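Local coordinates for HydG protein (Carboxydothermus hydrogenoformans, PDB 4RTB), which acts as a radical SAM maturase of FeFe-hydrogenase, a CO and CN synthase that binds S-adenosylmethionine and a [4Fe-4S] cluster, at residues L336-V341 with K385-S390; I96-P101 with E380-K385; E45-I50 with F69-E74; E34-V39 with S61-G66; E132-E137 with E166-A171. All coordinates share one frame; numbering follows the deposited sequence.

Contact 1 (L336-V341 with K385-S390)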
# COMPACT_ATOMS: atom_id res chain seq x y z
N LEU A 336 -5.42 -0.12 -12.43
CA LEU A 336 -5.58 0.19 -11.01
C LEU A 336 -4.91 1.51 -10.68
O LEU A 336 -5.42 2.28 -9.86
CB LEU A 336 -5.01 -0.94 -10.15
CG LEU A 336 -5.67 -2.31 -10.34
CD1 LEU A 336 -4.90 -3.39 -9.60
CD2 LEU A 336 -7.13 -2.27 -9.89
N VAL A 337 -3.78 1.79 -11.32
CA VAL A 337 -3.14 3.09 -11.15
C VAL A 337 -4.07 4.19 -11.68
O VAL A 337 -4.20 5.24 -11.06
CB VAL A 337 -1.77 3.16 -11.86
CG1 VAL A 337 -1.18 4.56 -11.74
CG2 VAL A 337 -0.81 2.13 -11.27
N GLU A 338 -4.72 3.93 -12.81
CA GLU A 338 -5.72 4.86 -13.36
C GLU A 338 -6.87 5.11 -12.39
O GLU A 338 -7.35 6.24 -12.27
CB GLU A 338 -6.29 4.32 -14.69
CG GLU A 338 -5.55 4.74 -15.96
CD GLU A 338 -6.09 4.04 -17.20
OE1 GLU A 338 -7.29 4.18 -17.52
OE2 GLU A 338 -5.30 3.33 -17.87
N LEU A 339 -7.30 4.07 -11.68
CA LEU A 339 -8.52 4.14 -10.89
C LEU A 339 -8.34 4.57 -9.42
O LEU A 339 -9.33 4.79 -8.73
CB LEU A 339 -9.23 2.78 -10.92
CG LEU A 339 -10.34 2.63 -11.96
CD1 LEU A 339 -9.76 2.47 -13.35
CD2 LEU A 339 -11.25 1.46 -11.61
N GLY A 340 -7.10 4.68 -8.95
CA GLY A 340 -6.90 5.18 -7.59
C GLY A 340 -5.57 4.92 -6.91
O GLY A 340 -5.15 5.69 -6.04
N VAL A 341 -4.91 3.83 -7.29
CA VAL A 341 -3.62 3.45 -6.71
C VAL A 341 -2.59 4.56 -6.86
O VAL A 341 -2.40 5.11 -7.94
CB VAL A 341 -3.08 2.16 -7.37
CG1 VAL A 341 -1.63 1.92 -6.99
CG2 VAL A 341 -3.95 0.97 -7.00
N LYS A 385 2.34 4.68 -20.69
CA LYS A 385 0.92 4.77 -20.33
C LYS A 385 0.59 6.17 -19.79
O LYS A 385 -0.51 6.41 -19.29
CB LYS A 385 0.54 3.70 -19.31
CG LYS A 385 0.94 2.29 -19.72
CD LYS A 385 -0.13 1.25 -19.39
CE LYS A 385 0.31 -0.15 -19.81
NZ LYS A 385 -0.65 -1.20 -19.35
N GLY A 386 1.56 7.08 -19.90
CA GLY A 386 1.34 8.48 -19.58
C GLY A 386 1.50 8.83 -18.11
O GLY A 386 1.10 9.90 -17.68
N PHE A 387 2.11 7.92 -17.35
CA PHE A 387 2.25 8.09 -15.90
C PHE A 387 3.58 8.70 -15.50
O PHE A 387 4.58 8.58 -16.21
CB PHE A 387 2.06 6.74 -15.20
CG PHE A 387 0.66 6.21 -15.28
CD1 PHE A 387 0.43 4.85 -15.47
CD2 PHE A 387 -0.43 7.05 -15.14
CE1 PHE A 387 -0.85 4.35 -15.54
CE2 PHE A 387 -1.72 6.55 -15.21
CZ PHE A 387 -1.93 5.20 -15.41
N LEU A 388 3.59 9.36 -14.34
CA LEU A 388 4.79 9.99 -13.80
C LEU A 388 5.33 9.19 -12.62
O LEU A 388 4.77 9.24 -11.52
CB LEU A 388 4.49 11.43 -13.36
CG LEU A 388 5.59 12.50 -13.35
CD1 LEU A 388 5.45 13.37 -12.12
CD2 LEU A 388 7.00 11.91 -13.43
N PRO A 389 6.42 8.44 -12.85
CA PRO A 389 7.06 7.66 -11.79
C PRO A 389 7.80 8.56 -10.82
O PRO A 389 8.47 9.50 -11.25
CB PRO A 389 8.05 6.76 -12.55
CG PRO A 389 7.63 6.84 -13.99
CD PRO A 389 7.05 8.21 -14.15
N SER A 390 7.69 8.29 -9.52
CA SER A 390 8.31 9.15 -8.52
C SER A 390 9.03 8.35 -7.45
O SER A 390 8.78 7.15 -7.26
CB SER A 390 7.26 10.05 -7.87
OG SER A 390 5.99 9.82 -8.45
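Val337 and Phe387 meet as a methyl group over an aromatic face, with Glu338 closing in on the rim of the same ring. From its CB, directed toward helix 330-339, Phe387 holds CG beside its own backbone N (chi1 -68°), which carries the ring out across the gap. One step further, CD1 comes within 4.1 Å of Val337 CG1. CE1 lies closer, 3.8 Å from Val337 CG1, with Val337 CB also near, and on the other branch CE2 is 4.0 Å from Val337 CG1. At the tip, CZ has two neighbours: Val337 CG1 above the ring and, 3.7 Å away in the ring plane, Glu338 CG. The methyl is well centred, since Val337 CG1 stands 3.8 Å from the Phe387 centroid and only 12° off the ring normal, a CH-pi contact. A valine, with its methyls close to the backbone, suits a helix side pressed on a flat ring, whereas Glu338 lends only its aliphatic CG, its carboxylate plane turned 48° from the ring. Helix 330-339 belongs to the outer helical layer of a TIM barrel, and Phe387 leads into strand 388-390, which runs parallel beside strand 95-105; both Val337 and Phe387 also touch Ile96 of that strand. With an alanine in place of Phe387, Val337 CG1 would probably lose the ring beneath it and Glu338 CG the edge beside it. Lys385 O lies over the opposite face of the ring, 4.0 Å above its plane.

Contact 2 (I96-P101 with E380-K385)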
# COMPACT_ATOMS: atom_id res chain seq x y z
N ILE A 96 2.65 8.22 -9.92
CA ILE A 96 2.67 6.93 -9.24
C ILE A 96 4.00 6.77 -8.50
O ILE A 96 5.08 6.92 -9.08
CB ILE A 96 2.45 5.76 -10.23
CG1 ILE A 96 2.61 4.42 -9.53
CG2 ILE A 96 3.39 5.88 -11.44
CD1 ILE A 96 1.51 4.12 -8.54
N VAL A 97 3.92 6.48 -7.21
CA VAL A 97 5.12 6.38 -6.38
C VAL A 97 5.63 4.95 -6.33
O VAL A 97 4.85 4.01 -6.14
CB VAL A 97 4.85 6.89 -4.96
CG1 VAL A 97 6.14 6.93 -4.16
CG2 VAL A 97 4.21 8.27 -5.00
N LEU A 98 6.93 4.78 -6.50
CA LEU A 98 7.53 3.45 -6.53
C LEU A 98 8.41 3.19 -5.31
O LEU A 98 9.17 4.06 -4.87
CB LEU A 98 8.34 3.26 -7.81
CG LEU A 98 7.61 3.47 -9.14
CD1 LEU A 98 8.46 2.96 -10.29
CD2 LEU A 98 6.24 2.79 -9.14
N PHE A 99 8.29 1.98 -4.77
CA PHE A 99 9.12 1.55 -3.65
C PHE A 99 9.47 0.08 -3.80
O PHE A 99 8.84 -0.65 -4.57
CB PHE A 99 8.40 1.79 -2.32
CG PHE A 99 7.27 0.84 -2.05
CD1 PHE A 99 6.02 1.06 -2.60
CD2 PHE A 99 7.46 -0.28 -1.25
CE1 PHE A 99 4.97 0.19 -2.36
CE2 PHE A 99 6.42 -1.16 -1.01
CZ PHE A 99 5.18 -0.93 -1.57
N ALA A 100 10.47 -0.35 -3.05
CA ALA A 100 10.87 -1.76 -3.03
C ALA A 100 10.85 -2.30 -1.61
O ALA A 100 11.38 -1.67 -0.69
CB ALA A 100 12.25 -1.93 -3.65
N PRO A 101 10.22 -3.46 -1.42
CA PRO A 101 10.17 -4.10 -0.10
C PRO A 101 11.46 -4.85 0.21
O PRO A 101 11.94 -5.64 -0.61
CB PRO A 101 8.99 -5.07 -0.23
CG PRO A 101 8.94 -5.40 -1.68
CD PRO A 101 9.41 -4.18 -2.42
N GLU A 380 9.64 2.23 -18.10
CA GLU A 380 9.35 2.40 -19.52
C GLU A 380 7.85 2.28 -19.78
O GLU A 380 7.22 3.18 -20.36
CB GLU A 380 10.12 1.35 -20.33
CG GLU A 380 10.66 1.82 -21.67
CD GLU A 380 11.66 0.82 -22.25
OE1 GLU A 380 11.95 -0.19 -21.58
OE2 GLU A 380 12.15 1.06 -23.37
N VAL A 381 7.28 1.16 -19.34
CA VAL A 381 5.85 0.91 -19.51
C VAL A 381 5.01 2.02 -18.89
O VAL A 381 4.07 2.52 -19.52
CB VAL A 381 5.44 -0.44 -18.90
CG1 VAL A 381 3.95 -0.68 -19.11
CG2 VAL A 381 6.25 -1.57 -19.51
N LEU A 382 5.34 2.42 -17.67
CA LEU A 382 4.62 3.49 -16.99
C LEU A 382 4.67 4.78 -17.79
O LEU A 382 3.67 5.48 -17.94
CB LEU A 382 5.19 3.73 -15.59
CG LEU A 382 4.80 2.74 -14.50
CD1 LEU A 382 5.40 3.15 -13.16
CD2 LEU A 382 3.29 2.62 -14.40
N ILE A 383 5.85 5.10 -18.31
CA ILE A 383 6.05 6.34 -19.02
C ILE A 383 5.29 6.32 -20.34
O ILE A 383 4.92 7.37 -20.87
CB ILE A 383 7.56 6.62 -19.25
CG1 ILE A 383 7.87 8.10 -19.02
CG2 ILE A 383 8.01 6.19 -20.64
CD1 ILE A 383 9.31 8.45 -19.28
N ASP A 384 5.05 5.13 -20.88
CA ASP A 384 4.29 5.01 -22.12
C ASP A 384 2.78 5.09 -21.88
O ASP A 384 2.03 5.51 -22.75
CB ASP A 384 4.65 3.72 -22.85
CG ASP A 384 5.54 3.97 -24.06
OD1 ASP A 384 5.01 4.02 -25.19
OD2 ASP A 384 6.76 4.11 -23.87
N LYS A 385 2.34 4.68 -20.69
CA LYS A 385 0.92 4.77 -20.33
C LYS A 385 0.59 6.17 -19.79
O LYS A 385 -0.51 6.41 -19.29
CB LYS A 385 0.54 3.70 -19.31
CG LYS A 385 0.94 2.29 -19.72
CD LYS A 385 -0.13 1.25 -19.39
CE LYS A 385 0.31 -0.15 -19.81
NZ LYS A 385 -0.65 -1.20 -19.35
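This is a small, wholly apolar contact in the protein interior, where helix 375-384 presses one leucine, Leu382, onto strand 95-105 of the parallel barrel sheet. The segments bury just 103 Å² between them and exchange no hydrogen bond, so the union rests on methyl groups alone. Leu382 CD1 does the touching for the helix. With CG anti to the carbonyl carbon and CD1 anti to CA (chi2 -178°), the leucine is fully extended, and this methyl is carried far enough to reach two residues of the strand. It lies 3.8 Å from Ile96 CG2, the two side chains crossing at about a right angle. Leu98 and Leu382 reach toward each other tip to tip, with Leu98 CD2 4.1 Å and Leu98 CD1 4.2 Å from Leu382 CD1. Ile96 and Leu98 can share one partner because alternate residues of a strand face the same side, while Val97 between them packs on Gln343 instead. A beta-branched isoleucine suits the extended strand, its CG2 placed close to the backbone; the longer, unbranched start of leucine suits the helix, which has to span the distance. Ile96 and Leu98 both pack on Met344 of strand 343-345 as well, and Leu382 leans on Arg333 and Asp334 of helix 330-339. Behind them, helix 438-454 backs helix 375-384, with Ile383 against Tyr447 and a salt bridge from Glu380 to Lys443.

Contact 3 (E45-I50 with F69-E74)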
# COMPACT_ATOMS: atom_id res chain seq x y z
N GLU A 45 -33.92 1.23 -6.57
CA GLU A 45 -34.05 2.60 -6.08
C GLU A 45 -32.73 3.13 -5.54
O GLU A 45 -32.18 4.12 -6.06
CB GLU A 45 -35.13 2.69 -5.01
N GLU A 46 -32.19 2.44 -4.53
CA GLU A 46 -30.94 2.84 -3.90
C GLU A 46 -29.86 3.06 -4.94
O GLU A 46 -29.27 4.14 -5.02
CB GLU A 46 -30.49 1.78 -2.89
CG GLU A 46 -31.58 0.80 -2.50
CD GLU A 46 -32.49 1.33 -1.41
OE1 GLU A 46 -33.33 0.56 -0.91
OE2 GLU A 46 -32.36 2.52 -1.05
N ILE A 47 -29.64 2.04 -5.77
CA ILE A 47 -28.62 2.12 -6.81
C ILE A 47 -28.78 3.42 -7.59
O ILE A 47 -27.81 4.19 -7.71
CB ILE A 47 -28.69 0.92 -7.78
CG1 ILE A 47 -28.34 -0.38 -7.05
CG2 ILE A 47 -27.76 1.14 -8.96
CD1 ILE A 47 -28.28 -1.59 -7.95
N SER A 48 -30.00 3.69 -8.03
CA SER A 48 -30.29 4.89 -8.81
C SER A 48 -29.75 6.13 -8.10
O SER A 48 -28.93 6.86 -8.68
CB SER A 48 -31.79 5.04 -9.05
OG SER A 48 -32.30 3.94 -9.78
N GLN A 49 -30.14 6.32 -6.85
CA GLN A 49 -29.77 7.54 -6.15
C GLN A 49 -28.25 7.60 -6.05
O GLN A 49 -27.64 8.65 -6.29
CB GLN A 49 -30.44 7.63 -4.77
CG GLN A 49 -29.88 6.74 -3.68
CD GLN A 49 -30.85 6.53 -2.53
OE1 GLN A 49 -31.99 6.99 -2.58
NE2 GLN A 49 -30.40 5.83 -1.49
N ILE A 50 -27.63 6.45 -5.79
CA ILE A 50 -26.18 6.40 -5.67
C ILE A 50 -25.57 6.88 -6.97
O ILE A 50 -24.68 7.75 -6.96
CB ILE A 50 -25.67 4.98 -5.34
CG1 ILE A 50 -26.24 4.51 -4.00
CG2 ILE A 50 -24.15 4.97 -5.30
CD1 ILE A 50 -25.85 3.09 -3.64
N PHE A 69 -20.35 -1.60 -4.05
CA PHE A 69 -19.47 -2.75 -4.22
C PHE A 69 -20.25 -4.01 -4.53
O PHE A 69 -19.92 -4.74 -5.47
CB PHE A 69 -18.61 -2.97 -2.97
CG PHE A 69 -17.72 -4.17 -3.08
CD1 PHE A 69 -18.11 -5.39 -2.54
CD2 PHE A 69 -16.51 -4.09 -3.74
CE1 PHE A 69 -17.29 -6.49 -2.65
CE2 PHE A 69 -15.69 -5.19 -3.85
CZ PHE A 69 -16.08 -6.39 -3.31
N ALA A 70 -21.28 -4.26 -3.74
CA ALA A 70 -22.03 -5.52 -3.79
C ALA A 70 -22.69 -5.78 -5.14
O ALA A 70 -22.76 -6.92 -5.59
CB ALA A 70 -23.07 -5.54 -2.68
N ASN A 71 -23.17 -4.72 -5.78
CA ASN A 71 -23.95 -4.85 -7.01
C ASN A 71 -23.17 -4.52 -8.28
O ASN A 71 -22.55 -3.46 -8.37
CB ASN A 71 -25.19 -3.96 -6.94
CG ASN A 71 -26.10 -4.31 -5.78
OD1 ASN A 71 -27.09 -5.02 -5.94
ND2 ASN A 71 -25.75 -3.82 -4.59
N ASP A 72 -23.22 -5.42 -9.26
CA ASP A 72 -22.52 -5.21 -10.52
C ASP A 72 -23.48 -4.91 -11.67
O ASP A 72 -24.07 -5.82 -12.25
CB ASP A 72 -21.67 -6.44 -10.88
CG ASP A 72 -20.50 -6.64 -9.93
OD1 ASP A 72 -19.93 -7.75 -9.91
OD2 ASP A 72 -20.15 -5.68 -9.21
N THR A 73 -23.64 -3.63 -11.99
CA THR A 73 -24.41 -3.22 -13.17
C THR A 73 -23.54 -2.34 -14.06
O THR A 73 -22.61 -1.70 -13.59
CB THR A 73 -25.70 -2.46 -12.79
OG1 THR A 73 -25.41 -1.06 -12.65
CG2 THR A 73 -26.28 -2.99 -11.49
N GLU A 74 -23.85 -2.32 -15.36
CA GLU A 74 -23.04 -1.58 -16.32
C GLU A 74 -22.93 -0.09 -15.98
O GLU A 74 -21.83 0.45 -15.86
CB GLU A 74 -23.62 -1.74 -17.73
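Ile47, on helix 43-56, lays its terminal methyl against Asn71 and Thr73 of the short link that joins helix 62-70 to helix 74-91, a helix-loop-helix connection near the protein surface. The link begins as helix 62-70 ends. Phe69 is buried against helices 257-275 and 303-316, where it makes a cation-pi contact with Lys305, and Asn71 is the first residue to leave helical geometry. Its side chain serves two purposes. ND2 of the amide is tied to Ile67 O by a hydrogen bond, while Ile47 CD1 lies against the rest of the group, 4.0 Å from Asn71 CB and 4.1 Å from both Asn71 CG and Asn71 OD1. Asparagine fits here because its amide can tie back to the end of the helix while its CB still offers an apolar patch. The side chain of Asp72 starts out away from helix 43-56 and forms a salt bridge with Lys308, OD2 to NZ. Thr73 then takes the N-cap of the next helix, its OG1 bonded to Leu76 N, a usual task for threonine, and its methyl remains available to Ile47 of helix 43-56. Isoleucine suits this place because the chain is long: CG1 stands beside the backbone N (chi1 -66°) and CD1 extends beyond it. That one methyl spans both residues of the link, ending 4.3 Å from Thr73 CG2.

Contact 4 (E34-V39 with S61-G66)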
# COMPACT_ATOMS: atom_id res chain seq x y z
N GLU A 34 -24.93 -5.79 7.76
CA GLU A 34 -26.26 -6.37 7.79
C GLU A 34 -27.18 -5.57 6.89
O GLU A 34 -27.78 -6.11 5.95
CB GLU A 34 -26.81 -6.42 9.22
N ILE A 35 -27.26 -4.26 7.16
CA ILE A 35 -28.17 -3.37 6.44
C ILE A 35 -28.01 -3.51 4.94
O ILE A 35 -28.97 -3.84 4.24
CB ILE A 35 -27.94 -1.90 6.84
CG1 ILE A 35 -28.21 -1.69 8.33
CG2 ILE A 35 -28.82 -0.99 6.01
CD1 ILE A 35 -27.99 -0.26 8.79
N VAL A 36 -26.78 -3.29 4.46
CA VAL A 36 -26.44 -3.45 3.06
C VAL A 36 -27.03 -4.73 2.47
O VAL A 36 -27.68 -4.69 1.42
CB VAL A 36 -24.91 -3.48 2.86
CG1 VAL A 36 -24.56 -3.82 1.42
CG2 VAL A 36 -24.29 -2.14 3.26
N ASN A 37 -26.85 -5.85 3.16
CA ASN A 37 -27.33 -7.13 2.64
C ASN A 37 -28.85 -7.15 2.46
O ASN A 37 -29.34 -7.67 1.46
CB ASN A 37 -26.88 -8.28 3.54
CG ASN A 37 -25.42 -8.63 3.35
OD1 ASN A 37 -25.05 -9.26 2.36
ND2 ASN A 37 -24.58 -8.23 4.29
N LYS A 38 -29.59 -6.58 3.40
CA LYS A 38 -31.02 -6.40 3.20
C LYS A 38 -31.23 -5.59 1.92
O LYS A 38 -31.91 -6.02 0.98
CB LYS A 38 -31.69 -5.71 4.39
CG LYS A 38 -31.86 -6.59 5.62
CD LYS A 38 -33.18 -6.28 6.31
CE LYS A 38 -33.36 -4.78 6.53
NZ LYS A 38 -34.75 -4.43 6.91
N VAL A 39 -30.57 -4.44 1.87
CA VAL A 39 -30.68 -3.55 0.72
C VAL A 39 -30.22 -4.27 -0.56
O VAL A 39 -30.55 -3.84 -1.67
CB VAL A 39 -29.86 -2.26 0.95
CG1 VAL A 39 -30.09 -1.26 -0.16
CG2 VAL A 39 -30.24 -1.63 2.28
N SER A 61 -21.90 7.74 1.33
CA SER A 61 -21.84 7.20 2.68
C SER A 61 -21.45 5.73 2.70
O SER A 61 -21.39 5.08 1.65
CB SER A 61 -23.19 7.40 3.39
OG SER A 61 -24.12 6.40 3.03
N LEU A 62 -21.18 5.21 3.90
CA LEU A 62 -20.73 3.84 4.10
C LEU A 62 -21.65 2.81 3.45
O LEU A 62 -21.20 1.95 2.68
CB LEU A 62 -20.61 3.55 5.60
CG LEU A 62 -19.29 3.02 6.17
CD1 LEU A 62 -19.55 1.84 7.10
CD2 LEU A 62 -18.32 2.64 5.06
N ILE A 63 -22.93 2.91 3.77
CA ILE A 63 -23.95 2.01 3.24
C ILE A 63 -23.98 2.01 1.71
O ILE A 63 -23.95 0.95 1.08
CB ILE A 63 -25.36 2.40 3.77
CG1 ILE A 63 -25.38 2.45 5.30
CG2 ILE A 63 -26.42 1.43 3.26
CD1 ILE A 63 -25.14 3.84 5.88
N GLU A 64 -24.03 3.20 1.13
CA GLU A 64 -24.12 3.35 -0.32
C GLU A 64 -22.85 2.85 -1.01
O GLU A 64 -22.90 2.37 -2.15
CB GLU A 64 -24.40 4.80 -0.70
CG GLU A 64 -25.31 5.53 0.29
CD GLU A 64 -25.97 6.76 -0.30
OE1 GLU A 64 -25.56 7.89 0.05
OE2 GLU A 64 -26.91 6.60 -1.11
N ALA A 65 -21.72 2.97 -0.33
CA ALA A 65 -20.47 2.40 -0.80
C ALA A 65 -20.58 0.88 -0.82
O ALA A 65 -20.14 0.22 -1.77
CB ALA A 65 -19.31 2.84 0.07
N GLY A 66 -21.17 0.34 0.24
CA GLY A 66 -21.39 -1.09 0.35
C GLY A 66 -22.23 -1.63 -0.79
O GLY A 66 -21.89 -2.64 -1.41
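Ile35 O takes a 2.9 Å hydrogen bond from Val39 N inside its own helix, while the side chain of Ile35 turns to the helix opposite, its CG2 4.4 Å from Ile63 CG2. Gly66 N, across the gap, is bonded just as firmly to Leu62 O, and no hydrogen bond passes between the two helices. Val36 and Ile63 share the larger part of the contact. The valine methyls rest on side-chain carbon and on backbone atoms, carbonyl oxygen included: CG1, anti to the backbone N (chi1 173°), lies 3.9 Å from Gly66 C, and CG2 lies 3.8 Å from Ile63 O and 4.2 Å from Ile63 CG2. Helices 23-39 and 62-70 are a packed pair among the N-terminal helices, with helix 43-56 between them in sequence; the axes of their short segments here are inclined at 49° and 9.3 Å apart. A CB on Gly66 would probably run into Val36 CG2, consistent with glycine at this place. An alanine in place of Val36 is likely to leave Gly66 and the backbone of Ile63 without the methyls that cover them. Valine is short enough to settle on the bare backbone that glycine offers, and Leu258 of the adjacent helix 257-275 packs against it as well.

Contact 5 (E132-E137 with E166-A171)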
# COMPACT_ATOMS: atom_id res chain seq x y z
N GLU A 132 25.57 -6.39 7.70
CA GLU A 132 26.24 -6.26 6.41
C GLU A 132 25.33 -6.70 5.26
O GLU A 132 25.28 -6.05 4.22
CB GLU A 132 27.53 -7.07 6.40
CG GLU A 132 28.46 -6.78 7.57
N GLU A 133 24.60 -7.80 5.47
CA GLU A 133 23.69 -8.32 4.45
C GLU A 133 22.55 -7.35 4.16
O GLU A 133 22.28 -7.02 3.00
CB GLU A 133 23.14 -9.68 4.87
CG GLU A 133 24.02 -10.86 4.44
CD GLU A 133 23.85 -12.08 5.33
OE1 GLU A 133 24.69 -12.99 5.24
OE2 GLU A 133 22.88 -12.12 6.11
N ALA A 134 21.88 -6.89 5.22
CA ALA A 134 20.77 -5.94 5.07
C ALA A 134 21.23 -4.65 4.39
O ALA A 134 20.58 -4.16 3.46
CB ALA A 134 20.16 -5.64 6.43
N VAL A 135 22.35 -4.10 4.86
CA VAL A 135 22.91 -2.89 4.27
C VAL A 135 23.24 -3.10 2.79
O VAL A 135 22.99 -2.23 1.96
CB VAL A 135 24.17 -2.43 5.03
CG1 VAL A 135 25.10 -1.63 4.14
CG2 VAL A 135 23.78 -1.63 6.26
N ASP A 136 23.78 -4.28 2.46
CA ASP A 136 24.12 -4.60 1.08
C ASP A 136 22.87 -4.68 0.22
O ASP A 136 22.88 -4.29 -0.95
CB ASP A 136 24.90 -5.91 1.01
CG ASP A 136 26.16 -5.80 0.19
OD1 ASP A 136 26.40 -6.68 -0.67
OD2 ASP A 136 26.93 -4.84 0.40
N GLU A 137 21.79 -5.19 0.81
CA GLU A 137 20.49 -5.23 0.15
C GLU A 137 19.99 -3.81 -0.14
O GLU A 137 19.45 -3.53 -1.21
CB GLU A 137 19.48 -5.98 1.01
CG GLU A 137 19.76 -7.47 1.16
CD GLU A 137 19.53 -8.25 -0.12
OE1 GLU A 137 18.36 -8.60 -0.39
OE2 GLU A 137 20.51 -8.50 -0.86
N GLU A 166 17.03 -1.45 15.69
CA GLU A 166 17.75 -0.35 16.33
C GLU A 166 19.19 -0.29 15.87
O GLU A 166 19.81 0.77 15.89
CB GLU A 166 17.69 -0.47 17.86
CG GLU A 166 16.57 0.33 18.49
CD GLU A 166 16.24 -0.14 19.89
OE1 GLU A 166 16.81 -1.16 20.33
OE2 GLU A 166 15.40 0.50 20.55
N GLU A 167 19.72 -1.44 15.45
CA GLU A 167 21.06 -1.45 14.87
C GLU A 167 21.04 -1.33 13.35
O GLU A 167 21.95 -0.74 12.76
CB GLU A 167 21.82 -2.71 15.29
CG GLU A 167 22.82 -2.47 16.41
CD GLU A 167 24.02 -3.40 16.33
OE1 GLU A 167 23.99 -4.34 15.50
OE2 GLU A 167 24.99 -3.19 17.09
N ILE A 168 20.01 -1.87 12.71
CA ILE A 168 20.00 -1.94 11.25
C ILE A 168 19.53 -0.66 10.55
O ILE A 168 20.17 -0.21 9.59
CB ILE A 168 19.14 -3.13 10.78
CG1 ILE A 168 19.92 -4.43 10.97
CG2 ILE A 168 18.73 -2.96 9.32
CD1 ILE A 168 19.42 -5.58 10.15
N ILE A 169 18.44 -0.06 11.01
CA ILE A 169 17.86 1.09 10.33
C ILE A 169 18.80 2.32 10.26
O ILE A 169 18.99 2.87 9.17
CB ILE A 169 16.51 1.50 10.97
CG1 ILE A 169 15.44 0.47 10.62
CG2 ILE A 169 16.09 2.88 10.49
CD1 ILE A 169 14.08 0.79 11.18
N PRO A 170 19.39 2.75 11.40
CA PRO A 170 20.31 3.88 11.27
C PRO A 170 21.51 3.56 10.40
O PRO A 170 22.05 4.44 9.73
CB PRO A 170 20.75 4.14 12.72
CG PRO A 170 19.71 3.51 13.56
CD PRO A 170 19.26 2.31 12.80
N ALA A 171 21.91 2.29 10.40
CA ALA A 171 23.00 1.83 9.55
C ALA A 171 22.65 2.02 8.08
O ALA A 171 23.48 2.44 7.29
CB ALA A 171 23.33 0.37 9.84
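The two helices run close together: the CA atoms of Ala134 and Ile168 are 7.4 Å apart, and those of Val135 and Ala171 are nearer still at 7.1 Å. The second helix is kinked at Pro170, whose nitrogen has no hydrogen to bond to the turn before. Two side-chain pairs fill the seam. Ala134 points its CB at the other helix and meets Ile168 CD1 at 3.8 Å, with Ile168 CG2 a little further off at 4.2 Å. The isoleucine gets there by its length: a chi1 of -77° sets CG1 opposite the carbonyl carbon, and although its CB is not aimed at Ala134, the end of the chain comes round to it. In the second pair the sizes are exchanged, for here the short side chain is on the other helix, Ala171 CB standing 4.1 Å from Val135 CG2. Each pair thus sets an alanine against a branched residue, which lets the backbones approach without bulk meeting bulk. Leu131 touches both Ile168 and Ala171, and the carboxylate of Glu137 is held by the backbone N atoms of Tyr355 and Arg356. Ile168 lies about 7 Å, side chain to side chain, from Met153, which binds S-adenosylmethionine. Neighbouring helices that follow strands 95-105 and 148-153 in beta-alpha-beta crossovers, packed side by side outside a parallel sheet, are as expected of the TIM barrel, the fold radical SAM enzymes build on.

From the N terminus, contact 4 closes the first loop, joining helix 23-39 to helix 62-70, and contact 3 crosses it, since helix 43-56 lies between those helices and meets the link that follows helix 62-70. These two touch one another, about 11 Å apart centre to centre. Contact 2 opens at strand 95-105 and closes far along at helix 375-384; contact 5 falls wholly within that span, joining helices 131-144 and 158-175 on the other side of the chain's centre from contacts 3 and 4. Contact 1 opens at helix 330-339 and crosses contact 2; the two share Lys385. Together they bring helices 330-339 and 375-384 and strand 388-390 round strand 95-105.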